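IAA acetyltransferase (Bacillus cereus ATCC 14579, PDB 1Y9K) is a GNAT-family acetyltransferase that probably transfers an acetyl group from acetyl-CoA to an amino group of a still undefined substrate. Local coordinates at residues A[8-11]-A[15-18]; A[78-83]-A[114-119]. One frame throughout, in Å; residues are numbered along the deposited sequence.

Contact 1 of 2, residues A[8-11]-A[15-18]; sequences ERIP and IPKS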
loop_
_atom_site.group_PDB
_atom_site.type_symbol
_atom_site.label_atom_id
_atom_site.label_comp_id
_atom_site.label_asym_id
_atom_site.label_seq_id
_atom_site.Cartn_x
_atom_site.Cartn_y
_atom_site.Cartn_z
ATOM N N GLU A 8 -7.678 9.160 -8.691
ATOM C CA GLU A 8 -8.184 10.380 -8.062
ATOM C C GLU A 8 -8.324 10.228 -6.541
ATOM O O GLU A 8 -8.425 9.121 -6.025
ATOM C CB GLU A 8 -9.519 10.829 -8.725
ATOM C CG GLU A 8 -10.485 9.679 -9.105
ATOM C CD GLU A 8 -11.625 10.096 -10.059
ATOM O OE1 GLU A 8 -11.352 10.473 -11.230
ATOM O OE2 GLU A 8 -12.807 10.012 -9.643
ATOM N N ARG A 9 -8.303 11.351 -5.833
ATOM C CA ARG A 9 -8.624 11.377 -4.411
ATOM C C ARG A 9 -10.083 11.084 -4.112
ATOM O O ARG A 9 -10.982 11.475 -4.862
ATOM C CB ARG A 9 -8.297 12.735 -3.812
ATOM C CG ARG A 9 -6.942 12.771 -3.219
ATOM C CD ARG A 9 -6.938 13.441 -1.875
ATOM N NE ARG A 9 -7.595 12.616 -0.873
ATOM C CZ ARG A 9 -7.796 13.005 0.376
ATOM N NH1 ARG A 9 -7.379 14.204 0.779
ATOM N NH2 ARG A 9 -8.409 12.194 1.223
ATOM N N ILE A 10 -10.310 10.407 -2.993
ATOM C CA ILE A 10 -11.653 10.199 -2.493
ATOM C C ILE A 10 -11.704 10.646 -1.041
ATOM O O ILE A 10 -10.680 10.620 -0.357
ATOM C CB ILE A 10 -12.123 8.721 -2.630
ATOM C CG1 ILE A 10 -11.126 7.765 -1.979
ATOM C CG2 ILE A 10 -12.374 8.359 -4.107
ATOM C CD1 ILE A 10 -11.773 6.625 -1.261
ATOM N N PRO A 11 -12.887 11.085 -0.570
ATOM C CA PRO A 11 -13.033 11.370 0.859
ATOM C C PRO A 11 -13.053 10.076 1.680
ATOM O O PRO A 11 -13.415 9.018 1.162
ATOM C CB PRO A 11 -14.383 12.086 0.933
ATOM C CG PRO A 11 -15.136 11.588 -0.237
ATOM C CD PRO A 11 -14.137 11.344 -1.315
ATOM N N ILE A 15 -14.402 5.398 1.214
ATOM C CA ILE A 15 -13.321 4.430 0.988
ATOM C C ILE A 15 -13.825 3.058 0.513
ATOM O O ILE A 15 -14.837 2.561 1.013
ATOM C CB ILE A 15 -12.377 4.279 2.226
ATOM C CG1 ILE A 15 -13.168 3.918 3.490
ATOM C CG2 ILE A 15 -11.549 5.551 2.426
ATOM C CD1 ILE A 15 -12.362 3.157 4.555
ATOM N N PRO A 16 -13.137 2.459 -0.481
ATOM C CA PRO A 16 -13.428 1.071 -0.809
ATOM C C PRO A 16 -12.840 0.126 0.237
ATOM O O PRO A 16 -11.766 -0.440 0.025
ATOM C CB PRO A 16 -12.754 0.880 -2.174
ATOM C CG PRO A 16 -11.661 1.884 -2.211
ATOM C CD PRO A 16 -12.089 3.032 -1.349
ATOM N N LYS A 17 -13.540 -0.021 1.365
ATOM C CA LYS A 17 -13.190 -1.004 2.406
ATOM C C LYS A 17 -12.954 -2.374 1.784
ATOM O O LYS A 17 -12.016 -3.084 2.142
ATOM C CB LYS A 17 -14.318 -1.109 3.435
ATOM C CG LYS A 17 -14.057 -0.394 4.747
ATOM C CD LYS A 17 -15.335 -0.339 5.586
ATOM C CE LYS A 17 -15.032 -0.117 7.073
ATOM N NZ LYS A 17 -16.220 0.479 7.765
ATOM N N SER A 18 -13.833 -2.705 0.843
ATOM C CA SER A 18 -13.777 -3.881 -0.008
ATOM C C SER A 18 -12.379 -4.204 -0.526
ATOM O O SER A 18 -11.828 -5.271 -0.245
ATOM C CB SER A 18 -14.743 -3.669 -1.188
ATOM O OG SER A 18 -14.922 -2.279 -1.489
#
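Ile10 sends the end of its side chain straight at the turn made by Ile15 and Pro16, and nearly all the close packing is done by one methyl. Its CD1 lies 3.5 Å from Ile15 CA and 3.6 Å from Pro16 CD, so that the end methyl of Ile10 comes up to the CD corner of the proline ring. The CG2 branch of Ile15 closes in on the same methyl, with 3.8 Å between Ile15 CG2 and Ile10 CD1. Ile10 places CG1 between its backbone N and carbonyl carbon (chi1 54°), and from there CD1 extends to the turn. An isoleucine suits this spot: its longer branch carries a methyl as far as the turn, and Val41, which touches both Ile10 and Pro16, continues the apolar surface, while Val48 and Val51 also touch the proline ring.

The other side is loose. Pro11 O stands 3.8 Å from Ile15 N, and the end of the Ile15 chain leads away from the strand; Pro11 itself is exposed. Pro16 is the centre of an inverse gamma turn, marked by a weak bond from Lys17 N to Ile15 O, and it occupies the N-cap of helix 17-23. The arrangement is the tight passage from the first strand into the first helix of a GNAT fold.

Contact 2 of 2, residues A[78-83]-A[114-119]; sequences IGKKLL and QKCGFR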
loop_
_atom_site.group_PDB
_atom_site.type_symbol
_atom_site.label_atom_id
_atom_site.label_comp_id
_atom_site.label_asym_id
_atom_site.label_seq_id
_atom_site.Cartn_x
_atom_site.Cartn_y
_atom_site.Cartn_z
ATOM N N ILE A 78 -1.090 -1.976 -13.007
ATOM C CA ILE A 78 -1.898 -1.057 -12.200
ATOM C C ILE A 78 -1.219 -0.724 -10.859
ATOM O O ILE A 78 -1.303 0.415 -10.384
ATOM C CB ILE A 78 -3.362 -1.576 -12.032
ATOM C CG1 ILE A 78 -4.002 -1.790 -13.409
ATOM C CG2 ILE A 78 -4.215 -0.600 -11.220
ATOM C CD1 ILE A 78 -5.203 -2.715 -13.411
ATOM N N GLY A 79 -0.528 -1.709 -10.276
ATOM C CA GLY A 79 0.288 -1.499 -9.080
ATOM C C GLY A 79 1.376 -0.482 -9.353
ATOM O O GLY A 79 1.487 0.521 -8.649
ATOM N N LYS A 80 2.173 -0.755 -10.388
ATOM C CA LYS A 80 3.103 0.211 -10.987
ATOM C C LYS A 80 2.537 1.631 -11.023
ATOM O O LYS A 80 3.168 2.565 -10.519
ATOM C CB LYS A 80 3.429 -0.218 -12.417
ATOM C CG LYS A 80 4.770 -0.880 -12.626
ATOM C CD LYS A 80 5.681 -0.012 -13.503
ATOM C CE LYS A 80 6.310 1.153 -12.729
ATOM N NZ LYS A 80 6.920 2.177 -13.644
ATOM N N LYS A 81 1.350 1.781 -11.619
ATOM C CA LYS A 81 0.689 3.081 -11.783
ATOM C C LYS A 81 0.308 3.767 -10.473
ATOM O O LYS A 81 0.550 4.963 -10.318
ATOM C CB LYS A 81 -0.540 2.945 -12.686
ATOM C CG LYS A 81 -0.215 3.024 -14.167
ATOM C CD LYS A 81 -1.198 2.237 -15.019
ATOM C CE LYS A 81 -0.851 2.364 -16.500
ATOM N NZ LYS A 81 -1.078 1.083 -17.235
ATOM N N LEU A 82 -0.283 3.018 -9.541
ATOM C CA LEU A 82 -0.652 3.551 -8.225
ATOM C C LEU A 82 0.573 4.021 -7.448
ATOM O O LEU A 82 0.518 5.012 -6.709
ATOM C CB LEU A 82 -1.404 2.501 -7.401
ATOM C CG LEU A 82 -2.874 2.201 -7.722
ATOM C CD1 LEU A 82 -3.313 0.910 -7.013
ATOM C CD2 LEU A 82 -3.803 3.379 -7.375
ATOM N N LEU A 83 1.672 3.294 -7.634
ATOM C CA LEU A 83 2.923 3.539 -6.938
ATOM C C LEU A 83 3.577 4.820 -7.452
ATOM O O LEU A 83 3.935 5.688 -6.653
ATOM C CB LEU A 83 3.847 2.334 -7.127
ATOM C CG LEU A 83 4.598 1.722 -5.949
ATOM C CD1 LEU A 83 3.775 1.679 -4.654
ATOM C CD2 LEU A 83 5.046 0.330 -6.347
ATOM N N GLN A 114 10.961 -2.469 -5.279
ATOM C CA GLN A 114 12.368 -2.212 -5.575
ATOM C C GLN A 114 12.592 -1.726 -7.015
ATOM O O GLN A 114 13.414 -0.835 -7.254
ATOM C CB GLN A 114 13.214 -3.448 -5.287
ATOM C CG GLN A 114 13.248 -3.864 -3.838
ATOM C CD GLN A 114 14.167 -5.036 -3.611
ATOM O OE1 GLN A 114 13.749 -6.200 -3.670
ATOM N NE2 GLN A 114 15.437 -4.745 -3.388
ATOM N N LYS A 115 11.858 -2.317 -7.962
ATOM C CA LYS A 115 11.863 -1.866 -9.361
ATOM C C LYS A 115 11.439 -0.409 -9.444
ATOM O O LYS A 115 11.916 0.328 -10.289
ATOM C CB LYS A 115 10.920 -2.716 -10.223
ATOM C CG LYS A 115 11.449 -4.097 -10.564
ATOM C CD LYS A 115 10.538 -4.825 -11.550
ATOM C CE LYS A 115 10.909 -6.314 -11.665
ATOM N NZ LYS A 115 10.429 -6.934 -12.946
ATOM N N CYS A 116 10.541 -0.009 -8.548
ATOM C CA CYS A 116 10.032 1.356 -8.501
ATOM C C CYS A 116 10.876 2.315 -7.634
ATOM O O CYS A 116 10.508 3.465 -7.461
ATOM C CB CYS A 116 8.558 1.352 -8.063
ATOM S SG CYS A 116 7.422 0.497 -9.239
ATOM N N GLY A 117 11.997 1.848 -7.094
ATOM C CA GLY A 117 12.926 2.733 -6.384
ATOM C C GLY A 117 13.034 2.585 -4.873
ATOM O O GLY A 117 13.878 3.219 -4.252
ATOM N N PHE A 118 12.176 1.761 -4.278
ATOM C CA PHE A 118 12.221 1.483 -2.842
ATOM C C PHE A 118 13.392 0.572 -2.456
ATOM O O PHE A 118 13.726 -0.376 -3.169
ATOM C CB PHE A 118 10.896 0.874 -2.377
ATOM C CG PHE A 118 9.757 1.861 -2.331
ATOM C CD1 PHE A 118 8.914 2.027 -3.432
ATOM C CD2 PHE A 118 9.525 2.629 -1.187
ATOM C CE1 PHE A 118 7.855 2.943 -3.391
ATOM C CE2 PHE A 118 8.468 3.547 -1.140
ATOM C CZ PHE A 118 7.638 3.703 -2.240
ATOM N N ARG A 119 14.022 0.874 -1.329
ATOM C CA ARG A 119 15.101 0.056 -0.830
ATOM C C ARG A 119 14.725 -0.571 0.517
ATOM O O ARG A 119 14.193 0.112 1.397
ATOM C CB ARG A 119 16.379 0.883 -0.716
ATOM C CG ARG A 119 17.620 0.052 -0.437
ATOM C CD ARG A 119 18.782 0.948 -0.143
ATOM N NE ARG A 119 20.002 0.193 0.116
ATOM C CZ ARG A 119 21.174 0.754 0.387
ATOM N NH1 ARG A 119 21.266 2.075 0.446
ATOM N NH2 ARG A 119 22.245 0.007 0.618
#
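The backbone bond from Leu82 N to Ile78 O, 2.9 Å long, and the one after it, from Leu83 N to Gly79 O, wind the helical turn that aims Leu83 at Cys116 and Phe118. Cys116 is the middle of the contact. Its SG, anti to the carbonyl carbon (chi1 -64°), enters between two residues about one helical turn apart: Lys80 CE approaches it at 3.7 Å, and Leu83 CD2 comes equally near to Cys116 SG. The lysine chain, bent at chi2 and chi3, offers a methylene to the sulfur while the residue stays exposed. A small, weakly polar thiol fits between aliphatic groups at this half-buried site.

Deeper in, Leu83 CG meets Phe118 CE1 obliquely at 4.3 Å, a looser touch. Both residues are buried against the sheet: Leu83 reaches Ile64 and Ile67, whereas Phe118 spreads over Leu98, Val100 and Met151. Between Cys116 and Phe118 the chain leaves the helix at Gly117, whose phi of 110° suits a residue without CB; Gly117 N bonds back to Gln114 O at 3.0 Å. This is a Schellman motif ending helix 107-115. Together the segments join two hallmarks of the GNAT fold, the helix whose first turn contains the end of the glycine-rich Q/R-x-x-G-x-G/A signature, at Gly79, and the Gly-Phe pair that follows helix 107-115.

In the fold
Contact 1 and contact 2 lie in series along the chain, their centres 20 Å apart and their nearest atoms about 7 Å apart, without touching. The central sheet connects them: contact 1 leans on strands 38-43 and 48-56, and strand 48-56 pairs with strand 61-69, which Leu83 of contact 2 packs against. Contact 1 is the more peripheral, 13 Å from the centre of the chain against 10 Å for contact 2, and has no buried residue among those that touch. In relatives, the loop leading into helix 78-92 holds the pyrophosphate of acetyl-CoA, so contact 2 probably adjoins the cofactor site, although neither contact includes a bound ligand.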